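Local coordinates for protein STING-associated CdnE c-di-GMP synthase (Flavobacteriaceae, PDB 6WT8) that synthesises the cyclic dinucleotide c-di-GMP as a CD-NTase of a bacterial CBASS defence system, a signal probably sensed by its STING partner, at residues A[282-287]-A[306-311]; A[300-305]-A[348-353]; A[277-282]-A[329-334]. All blocks are in the same frame, centred on the assembly; numbering follows the deposited sequence.

Contact 1: residues A[282-287]-A[306-311]; sequences NAICYN and YQELTN
Ile284 meets Glu308 and Leu309 through one branch, its CG2 methyl. That methyl lies 4.0 Å from CD2 of Leu309, the two side chains crossing at about a right angle, and 4.1 Å from CG of Glu308. CG2 points across the gap because it sits anti to the backbone N of Ile284 (CG1 at chi1 -70°). This is the packed side of the contact: a beta-branched isoleucine and a leucine suit a buried seam, and even the glutamate offers its aliphatic stem here. The seam joins helix 278-287 to helix 300-314 within the helical part that accompanies the nucleotidyltransferase sheet in CD-NTases. With segment axes 10.9 Å apart at 109°, the helices cross steeply, and few residues can touch. Ile343 and Leu350 of helix 336-360 cover Ile284 and Leu309 respectively.

Away from the methyls the contact is looser and polar. Glu308 bends at chi2, which turns its carboxylate toward the C-terminal turn of 282-287, its plane 67° from that of the Asn287 amide. OD1 of Asn287 and OE2 of Glu308 remain 3.9 Å apart. A water donates to the backbone O of Ile284 at 2.8 Å; its approach to OE2 of Glu308 is too short to be trusted, so a water bridge between the helices is doubtful. OE2 of Glu308 is hydrogen-bonded to the hydroxyl of Tyr318.

Contact 2: residues A[300-305]-A[348-353]; sequences DLVSIL and QELDSI
Val302 and Leu350 face each other at the point where helices 300-314 and 336-360 come nearest in this contact, their CA atoms 6.7 Å apart. The two side chains approach obliquely, branch to branch: CG1 of Val302 reaches CD2 of Leu350 at 3.8 Å. Val302 holds CG1 anti to its backbone N (chi1 -177°), and this methyl makes the close approaches of Val302. The same CG1 also meets Ile353, one turn further along the second helix, at 4.1 Å from its CG2; here the side chains cross at about a right angle. A single valine methyl thus touches two residues spaced i and i+3, both of which send their CB toward the opposite helix.

Leu350 is forked, and its two methyls divide the work. While CD2 goes to Val302, CD1 of Leu350 lies against the backbone at Leu305, 4.0 Å from Leu305 C and 4.1 Å from Leu305 CB. Leu305 therefore contributes the root of its side chain, whose CG turns beside its own backbone N. A leucine suits this place because its end can straddle two positions of the facing helix, whereas the short, beta-branched valine allows the backbones to draw close. The segments run roughly antiparallel, at 147° with axes 9.7 Å apart, as neighbouring helices of a bundle do. Phe259 of helix 253-266 covers Leu305 and Leu350, and Ile51 of helix 46-56 packs on Val302 and Ile353.

No hydrogen bond or salt bridge joins the two segments, and the four touching residues are buried aliphatics; their association probably rests on the hydrophobic effect and the fit of methyl groups rather than on directional bonds.

Contact 3: residues A[277-282]-A[329-334]; sequences RSFHIN and EYIFEF
Phe279, His280 and Ile331 supply most of the nonpolar contact between the start of helix 278-287 and the loop at 329-334. CE2 of Phe279 lies 3.9 Å from CG2 of Ile331. His280 slides past the same isoleucine in the opposite sense, its CD2 coming 4.0 Å from CB of Ile331. The isoleucine can serve both rings because it points at the helix from a type I beta turn, residues 330-333, and is branched at CB.

Where the rings meet each other, CD2 of Phe279 stands 3.9 Å above the His280 plane, over its centre. Phe279 swings out with CG anti to its backbone N, which carries the ring toward the loop.

A carboxylate also meets the phenyl ring: OE1 of Glu329 lies 3.6 Å from CZ of Phe279, with the two planes 35° apart. The extended chain of this exposed glutamate lets its polar end reach CZ and CE2.

The hydrogen bond here is local to the helix start. ND1 of His280 accepts from the backbone N of Arg277, the N-cap residue, at 2.9 Å and nearly straight (167°), though the donor is tilted 25° from the imidazole plane. An alanine in place of His280 would probably deprive the Arg277 N-H of this acceptor and leave Phe279 and Ile331 without the ring packed against them.

Around this, helix 253-266 packs on Ile281 and Asn282, while Lys339 of helix 336-360 touches His280 and hydrogen-bonds to the backbone O of Ile331, joining the loop to the helix that follows it.

Overall arrangement
Contacts 1 and 2 are buried helix pairs that share helix 300-314, whereas contact 3 is partly exposed and sets the beginning of helix 278-287 against a loop. Helix 278-287 also serves contact 1, and Asn282 belongs to both. Ile331 of contact 3 packs on Ala283 and Ile284 of contact 1; at its other side, Leu309 of contact 1 touches Leu350 of contact 2. Contact 1 thus lies between the other two, which do not touch, their nearest atoms about 7 Å apart. Chemistry follows place: contact 2 is purely aliphatic, contact 1 adds a buried carboxylate whose firm partner is Tyr318, and contact 3 brings aromatic rings and an exposed acid.

Contact 1: residues A[282-287]-A[306-311]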
loop_
_atom_site.group_PDB
_atom_site.type_symbol
_atom_site.label_atom_id
_atom_site.label_comp_id
_atom_site.label_asym_id
_atom_site.label_seq_id
_atom_site.Cartn_x
_atom_site.Cartn_y
_atom_site.Cartn_z
ATOM N N ASN A 282 3.639 -2.187 6.205
ATOM C CA ASN A 282 3.837 -3.036 5.024
ATOM C C ASN A 282 5.262 -3.556 5.006
ATOM O O ASN A 282 5.503 -4.737 4.756
ATOM C CB ASN A 282 3.604 -2.252 3.734
ATOM C CG ASN A 282 2.158 -1.865 3.486
ATOM O OD1 ASN A 282 1.239 -2.419 4.072
ATOM N ND2 ASN A 282 1.962 -0.866 2.591
ATOM N N ALA A 283 6.232 -2.644 5.189
ATOM C CA ALA A 283 7.652 -3.013 5.107
ATOM C C ALA A 283 8.061 -3.991 6.210
ATOM O O ALA A 283 8.815 -4.938 5.959
ATOM C CB ALA A 283 8.520 -1.736 5.183
ATOM N N ILE A 284 7.559 -3.792 7.431
ATOM C CA ILE A 284 7.927 -4.697 8.529
ATOM C C ILE A 284 7.414 -6.097 8.201
ATOM O O ILE A 284 8.111 -7.121 8.396
ATOM C CB ILE A 284 7.349 -4.176 9.854
ATOM C CG1 ILE A 284 8.115 -2.901 10.247
ATOM C CG2 ILE A 284 7.369 -5.296 10.941
ATOM C CD1 ILE A 284 7.404 -2.081 11.401
ATOM N N CYS A 285 6.154 -6.183 7.747
ATOM C CA CYS A 285 5.600 -7.523 7.465
ATOM C C CYS A 285 6.262 -8.164 6.261
ATOM O O CYS A 285 6.531 -9.374 6.266
ATOM C CB CYS A 285 4.094 -7.449 7.286
ATOM S SG CYS A 285 3.212 -6.991 8.804
ATOM N N TYR A 286 6.536 -7.369 5.231
ATOM C CA TYR A 286 7.134 -7.863 4.002
ATOM C C TYR A 286 8.534 -8.387 4.268
ATOM O O TYR A 286 9.037 -9.252 3.529
ATOM C CB TYR A 286 7.138 -6.697 2.987
ATOM C CG TYR A 286 7.673 -7.030 1.621
ATOM C CD1 TYR A 286 6.872 -7.558 0.662
ATOM C CD2 TYR A 286 9.000 -6.780 1.317
ATOM C CE1 TYR A 286 7.388 -7.841 -0.599
ATOM C CE2 TYR A 286 9.531 -7.062 0.050
ATOM C CZ TYR A 286 8.697 -7.611 -0.892
ATOM O OH TYR A 286 9.184 -7.900 -2.145
ATOM N N ASN A 287 9.215 -7.833 5.281
ATOM C CA ASN A 287 10.589 -8.233 5.506
ATOM C C ASN A 287 10.686 -9.589 6.236
ATOM O O ASN A 287 11.778 -10.175 6.284
ATOM C CB ASN A 287 11.281 -7.086 6.258
ATOM C CG ASN A 287 12.707 -7.399 6.647
ATOM O OD1 ASN A 287 13.006 -7.511 7.837
ATOM N ND2 ASN A 287 13.535 -7.577 5.681
ATOM N N TYR A 306 4.886 -10.752 17.071
ATOM C CA TYR A 306 5.487 -10.326 18.328
ATOM C C TYR A 306 6.984 -10.543 18.314
ATOM O O TYR A 306 7.743 -9.655 18.730
ATOM C CB TYR A 306 4.850 -11.061 19.501
ATOM C CG TYR A 306 5.491 -10.731 20.813
ATOM C CD1 TYR A 306 5.238 -9.555 21.454
ATOM C CD2 TYR A 306 6.301 -11.652 21.464
ATOM C CE1 TYR A 306 5.814 -9.217 22.648
ATOM C CE2 TYR A 306 6.902 -11.314 22.678
ATOM C CZ TYR A 306 6.637 -10.092 23.260
ATOM O OH TYR A 306 7.185 -9.754 24.468
ATOM N N GLN A 307 7.429 -11.708 17.829
ATOM C CA GLN A 307 8.859 -11.959 17.743
ATOM C C GLN A 307 9.543 -10.939 16.825
ATOM O O GLN A 307 10.611 -10.432 17.141
ATOM C CB GLN A 307 9.110 -13.396 17.273
ATOM C CG GLN A 307 8.660 -14.459 18.230
ATOM C CD GLN A 307 8.670 -15.846 17.517
ATOM O OE1 GLN A 307 9.675 -16.232 16.923
ATOM N NE2 GLN A 307 7.537 -16.545 17.524
ATOM N N GLU A 308 8.943 -10.620 15.693
ATOM C CA GLU A 308 9.585 -9.676 14.797
ATOM C C GLU A 308 9.688 -8.293 15.424
ATOM O O GLU A 308 10.748 -7.639 15.338
ATOM C CB GLU A 308 8.789 -9.599 13.503
ATOM C CG GLU A 308 9.328 -8.571 12.521
ATOM C CD GLU A 308 10.717 -8.934 11.971
ATOM O OE1 GLU A 308 11.163 -10.082 12.127
ATOM O OE2 GLU A 308 11.329 -8.038 11.356
ATOM N N LEU A 309 8.599 -7.793 16.037
ATOM C CA LEU A 309 8.714 -6.472 16.674
ATOM C C LEU A 309 9.720 -6.482 17.805
ATOM O O LEU A 309 10.489 -5.523 17.932
ATOM C CB LEU A 309 7.364 -6.000 17.187
ATOM C CG LEU A 309 6.274 -5.874 16.113
ATOM C CD1 LEU A 309 5.064 -5.187 16.718
ATOM C CD2 LEU A 309 6.695 -5.109 14.914
ATOM N N THR A 310 9.763 -7.563 18.605
ATOM C CA THR A 310 10.768 -7.684 19.660
ATOM C C THR A 310 12.182 -7.616 19.102
ATOM O O THR A 310 13.059 -6.940 19.682
ATOM C CB THR A 310 10.502 -9.008 20.401
ATOM O OG1 THR A 310 9.245 -8.830 21.045
ATOM C CG2 THR A 310 11.615 -9.275 21.403
ATOM N N ASN A 311 12.428 -8.273 17.966
ATOM C CA ASN A 311 13.750 -8.250 17.336
ATOM C C ASN A 311 14.078 -6.867 16.816
ATOM O O ASN A 311 15.226 -6.409 16.921
ATOM C CB ASN A 311 13.801 -9.229 16.155
ATOM C CG ASN A 311 13.767 -10.706 16.596
ATOM O OD1 ASN A 311 13.981 -11.027 17.763
ATOM N ND2 ASN A 311 13.498 -11.598 15.647
HETATM O O HOH W 1 10.664 -6.723 9.399
#

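Contact 2: residues A[300-305]-A[348-353]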
loop_
_atom_site.group_PDB
_atom_site.type_symbol
_atom_site.label_atom_id
_atom_site.label_comp_id
_atom_site.label_asym_id
_atom_site.label_seq_id
_atom_site.Cartn_x
_atom_site.Cartn_y
_atom_site.Cartn_z
ATOM N N ASP A 300 -1.072 -18.555 15.237
ATOM C CA ASP A 300 0.360 -18.576 15.482
ATOM C C ASP A 300 1.063 -17.415 14.794
ATOM O O ASP A 300 2.202 -17.109 15.166
ATOM C CB ASP A 300 0.957 -19.916 15.015
ATOM C CG ASP A 300 0.475 -21.107 15.874
ATOM O OD1 ASP A 300 -0.051 -20.894 16.976
ATOM O OD2 ASP A 300 0.612 -22.286 15.465
ATOM N N LEU A 301 0.415 -16.737 13.830
ATOM C CA LEU A 301 1.012 -15.544 13.246
ATOM C C LEU A 301 1.149 -14.424 14.247
ATOM O O LEU A 301 1.991 -13.521 14.043
ATOM C CB LEU A 301 0.192 -15.029 12.057
ATOM C CG LEU A 301 0.069 -16.024 10.913
ATOM C CD1 LEU A 301 -0.870 -15.469 9.827
ATOM C CD2 LEU A 301 1.428 -16.379 10.306
ATOM N N VAL A 302 0.311 -14.403 15.303
ATOM C CA VAL A 302 0.423 -13.319 16.279
ATOM C C VAL A 302 1.766 -13.409 16.967
ATOM O O VAL A 302 2.423 -12.393 17.190
ATOM C CB VAL A 302 -0.725 -13.372 17.294
ATOM C CG1 VAL A 302 -0.641 -12.181 18.284
ATOM C CG2 VAL A 302 -2.055 -13.350 16.552
ATOM N N SER A 303 2.188 -14.637 17.311
ATOM C CA SER A 303 3.508 -14.857 17.891
ATOM C C SER A 303 4.644 -14.478 16.921
ATOM O O SER A 303 5.640 -13.894 17.342
ATOM C CB SER A 303 3.620 -16.313 18.270
ATOM O OG SER A 303 4.906 -16.612 18.809
ATOM N N ILE A 304 4.511 -14.805 15.632
ATOM C CA ILE A 304 5.540 -14.403 14.649
ATOM C C ILE A 304 5.721 -12.894 14.650
ATOM O O ILE A 304 6.838 -12.365 14.652
ATOM C CB ILE A 304 5.144 -14.893 13.246
ATOM C CG1 ILE A 304 5.290 -16.378 13.152
ATOM C CG2 ILE A 304 5.968 -14.179 12.107
ATOM C CD1 ILE A 304 6.690 -16.920 13.279
ATOM N N LEU A 305 4.606 -12.174 14.615
ATOM C CA LEU A 305 4.658 -10.713 14.628
ATOM C C LEU A 305 5.271 -10.182 15.920
ATOM O O LEU A 305 6.094 -9.247 15.886
ATOM C CB LEU A 305 3.267 -10.157 14.414
ATOM C CG LEU A 305 2.749 -10.325 12.979
ATOM C CD1 LEU A 305 1.253 -9.935 12.958
ATOM C CD2 LEU A 305 3.519 -9.365 12.038
ATOM N N GLN A 348 3.463 -4.492 22.977
ATOM C CA GLN A 348 2.718 -4.719 24.210
ATOM C C GLN A 348 1.293 -5.200 23.938
ATOM O O GLN A 348 0.786 -6.087 24.646
ATOM C CB GLN A 348 2.714 -3.416 25.017
ATOM C CG GLN A 348 4.098 -3.072 25.598
ATOM C CD GLN A 348 4.193 -1.641 26.246
ATOM O OE1 GLN A 348 5.296 -1.145 26.546
ATOM N NE2 GLN A 348 3.045 -0.999 26.454
ATOM N N GLU A 349 0.640 -4.676 22.889
ATOM C CA GLU A 349 -0.683 -5.176 22.549
ATOM C C GLU A 349 -0.597 -6.622 22.115
ATOM O O GLU A 349 -1.430 -7.438 22.526
ATOM C CB GLU A 349 -1.330 -4.370 21.401
ATOM C CG GLU A 349 -1.552 -2.878 21.727
ATOM C CD GLU A 349 -2.595 -2.669 22.805
ATOM O OE1 GLU A 349 -3.325 -3.635 23.143
ATOM O OE2 GLU A 349 -2.633 -1.563 23.386
ATOM N N LEU A 350 0.383 -6.971 21.265
ATOM C CA LEU A 350 0.501 -8.382 20.855
ATOM C C LEU A 350 0.802 -9.282 22.050
ATOM O O LEU A 350 0.295 -10.412 22.114
ATOM C CB LEU A 350 1.604 -8.557 19.796
ATOM C CG LEU A 350 1.357 -7.786 18.522
ATOM C CD1 LEU A 350 2.613 -7.814 17.670
ATOM C CD2 LEU A 350 0.249 -8.472 17.767
ATOM N N ASP A 351 1.632 -8.809 23.006
ATOM C CA ASP A 351 1.899 -9.624 24.190
ATOM C C ASP A 351 0.602 -9.903 24.942
ATOM O O ASP A 351 0.357 -11.035 25.393
ATOM C CB ASP A 351 2.870 -8.850 25.071
ATOM C CG ASP A 351 3.421 -9.652 26.239
ATOM O OD1 ASP A 351 3.594 -10.877 26.121
ATOM O OD2 ASP A 351 3.743 -9.014 27.260
ATOM N N SER A 352 -0.226 -8.872 25.123
ATOM C CA SER A 352 -1.510 -9.076 25.804
ATOM C C SER A 352 -2.396 -10.062 25.066
ATOM O O SER A 352 -3.082 -10.876 25.684
ATOM C CB SER A 352 -2.256 -7.762 25.899
ATOM O OG SER A 352 -1.586 -6.927 26.824
ATOM N N ILE A 353 -2.483 -9.927 23.748
ATOM C CA ILE A 353 -3.313 -10.840 22.948
ATOM C C ILE A 353 -2.836 -12.275 23.117
ATOM O O ILE A 353 -3.643 -13.197 23.258
ATOM C CB ILE A 353 -3.293 -10.416 21.473
ATOM C CG1 ILE A 353 -4.019 -9.075 21.345
ATOM C CG2 ILE A 353 -3.915 -11.484 20.574
ATOM C CD1 ILE A 353 -3.922 -8.377 19.938
#

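Contact 3: residues A[277-282]-A[329-334]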
loop_
_atom_site.group_PDB
_atom_site.type_symbol
_atom_site.label_atom_id
_atom_site.label_comp_id
_atom_site.label_asym_id
_atom_site.label_seq_id
_atom_site.Cartn_x
_atom_site.Cartn_y
_atom_site.Cartn_z
ATOM N N ARG A 277 3.372 4.390 9.938
ATOM C CA ARG A 277 2.229 4.477 9.056
ATOM C C ARG A 277 2.075 3.172 8.278
ATOM O O ARG A 277 2.823 2.223 8.450
ATOM C CB ARG A 277 2.369 5.640 8.070
ATOM C CG ARG A 277 2.701 6.995 8.719
ATOM C CD ARG A 277 1.500 7.655 9.339
ATOM N NE ARG A 277 1.881 9.020 9.715
ATOM C CZ ARG A 277 1.542 10.125 9.054
ATOM N NH1 ARG A 277 0.768 10.050 7.970
ATOM N NH2 ARG A 277 1.972 11.305 9.492
ATOM N N SER A 278 1.073 3.152 7.408
ATOM C CA SER A 278 0.841 1.967 6.582
ATOM C C SER A 278 2.109 1.511 5.857
ATOM O O SER A 278 2.429 0.306 5.866
ATOM C CB SER A 278 -0.282 2.289 5.602
ATOM O OG SER A 278 -0.531 1.189 4.764
ATOM N N PHE A 279 2.857 2.460 5.282
ATOM C CA PHE A 279 4.106 2.180 4.569
ATOM C C PHE A 279 5.057 1.360 5.444
ATOM O O PHE A 279 5.689 0.398 4.963
ATOM C CB PHE A 279 4.652 3.591 4.183
ATOM C CG PHE A 279 6.049 3.658 3.651
ATOM C CD1 PHE A 279 6.231 3.738 2.247
ATOM C CD2 PHE A 279 7.142 3.697 4.476
ATOM C CE1 PHE A 279 7.506 3.827 1.690
ATOM C CE2 PHE A 279 8.421 3.833 3.947
ATOM C CZ PHE A 279 8.607 3.875 2.553
ATOM N N HIS A 280 5.176 1.741 6.721
ATOM C CA HIS A 280 6.115 1.057 7.604
ATOM C C HIS A 280 5.590 -0.292 8.001
ATOM O O HIS A 280 6.380 -1.245 8.122
ATOM C CB HIS A 280 6.386 1.885 8.865
ATOM C CG HIS A 280 6.806 3.269 8.555
ATOM N ND1 HIS A 280 5.892 4.298 8.436
ATOM C CD2 HIS A 280 8.032 3.814 8.285
ATOM C CE1 HIS A 280 6.544 5.417 8.139
ATOM N NE2 HIS A 280 7.843 5.156 8.082
ATOM N N ILE A 281 4.277 -0.413 8.253
ATOM C CA ILE A 281 3.705 -1.721 8.589
ATOM C C ILE A 281 3.877 -2.679 7.424
ATOM O O ILE A 281 4.272 -3.849 7.612
ATOM C CB ILE A 281 2.213 -1.565 8.967
ATOM C CG1 ILE A 281 2.164 -0.937 10.345
ATOM C CG2 ILE A 281 1.541 -2.955 9.033
ATOM C CD1 ILE A 281 0.754 -0.549 10.803
ATOM N N ASN A 282 3.639 -2.187 6.205
ATOM C CA ASN A 282 3.837 -3.036 5.024
ATOM C C ASN A 282 5.262 -3.556 5.006
ATOM O O ASN A 282 5.503 -4.737 4.756
ATOM C CB ASN A 282 3.604 -2.252 3.734
ATOM C CG ASN A 282 2.158 -1.865 3.486
ATOM O OD1 ASN A 282 1.239 -2.419 4.072
ATOM N ND2 ASN A 282 1.962 -0.866 2.591
ATOM N N GLU A 329 14.074 3.226 0.715
ATOM C CA GLU A 329 14.427 3.823 1.990
ATOM C C GLU A 329 14.713 2.730 3.005
ATOM O O GLU A 329 14.267 1.584 2.856
ATOM C CB GLU A 329 13.282 4.674 2.555
ATOM C CG GLU A 329 12.636 5.589 1.513
ATOM C CD GLU A 329 11.371 6.302 2.002
ATOM O OE1 GLU A 329 11.105 6.331 3.240
ATOM O OE2 GLU A 329 10.652 6.837 1.118
ATOM N N TYR A 330 15.460 3.095 4.053
ATOM C CA TYR A 330 15.542 2.270 5.252
ATOM C C TYR A 330 14.507 2.815 6.213
ATOM O O TYR A 330 14.591 3.988 6.586
ATOM C CB TYR A 330 16.948 2.346 5.850
ATOM C CG TYR A 330 17.982 1.613 5.011
ATOM C CD1 TYR A 330 18.016 0.241 5.033
ATOM C CD2 TYR A 330 18.909 2.317 4.245
ATOM C CE1 TYR A 330 18.963 -0.460 4.297
ATOM C CE2 TYR A 330 19.864 1.631 3.484
ATOM C CZ TYR A 330 19.869 0.243 3.534
ATOM O OH TYR A 330 20.824 -0.448 2.808
ATOM N N ILE A 331 13.572 1.970 6.640
ATOM C CA ILE A 331 12.395 2.510 7.351
ATOM C C ILE A 331 12.698 2.945 8.773
ATOM O O ILE A 331 11.863 3.647 9.366
ATOM C CB ILE A 331 11.212 1.521 7.372
ATOM C CG1 ILE A 331 11.601 0.185 7.973
ATOM C CG2 ILE A 331 10.679 1.329 5.969
ATOM C CD1 ILE A 331 10.396 -0.613 8.397
ATOM N N PHE A 332 13.857 2.609 9.331
ATOM C CA PHE A 332 14.238 3.148 10.652
ATOM C C PHE A 332 15.407 4.133 10.572
ATOM O O PHE A 332 15.977 4.477 11.605
ATOM C CB PHE A 332 14.554 2.014 11.618
ATOM C CG PHE A 332 13.339 1.207 12.000
ATOM C CD1 PHE A 332 12.454 1.701 12.965
ATOM C CD2 PHE A 332 13.031 0.013 11.360
ATOM C CE1 PHE A 332 11.319 0.960 13.332
ATOM C CE2 PHE A 332 11.869 -0.715 11.699
ATOM C CZ PHE A 332 11.000 -0.229 12.666
ATOM N N GLU A 333 15.769 4.610 9.374
ATOM C CA GLU A 333 16.887 5.540 9.268
ATOM C C GLU A 333 16.578 6.851 9.973
ATOM O O GLU A 333 17.423 7.382 10.723
ATOM C CB GLU A 333 17.241 5.801 7.810
ATOM C CG GLU A 333 18.479 6.707 7.753
ATOM C CD GLU A 333 19.056 6.845 6.375
ATOM O OE1 GLU A 333 18.591 6.159 5.440
ATOM O OE2 GLU A 333 19.987 7.674 6.213
ATOM N N PHE A 334 15.367 7.358 9.786
ATOM C CA PHE A 334 14.979 8.643 10.370
ATOM C C PHE A 334 13.868 8.465 11.383
ATOM O O PHE A 334 13.016 7.590 11.246
ATOM C CB PHE A 334 14.521 9.607 9.280
ATOM C CG PHE A 334 15.592 9.876 8.259
ATOM C CD1 PHE A 334 16.755 10.562 8.614
ATOM C CD2 PHE A 334 15.461 9.384 6.976
ATOM C CE1 PHE A 334 17.780 10.803 7.666
ATOM C CE2 PHE A 334 16.467 9.595 6.039
ATOM C CZ PHE A 334 17.613 10.309 6.375
#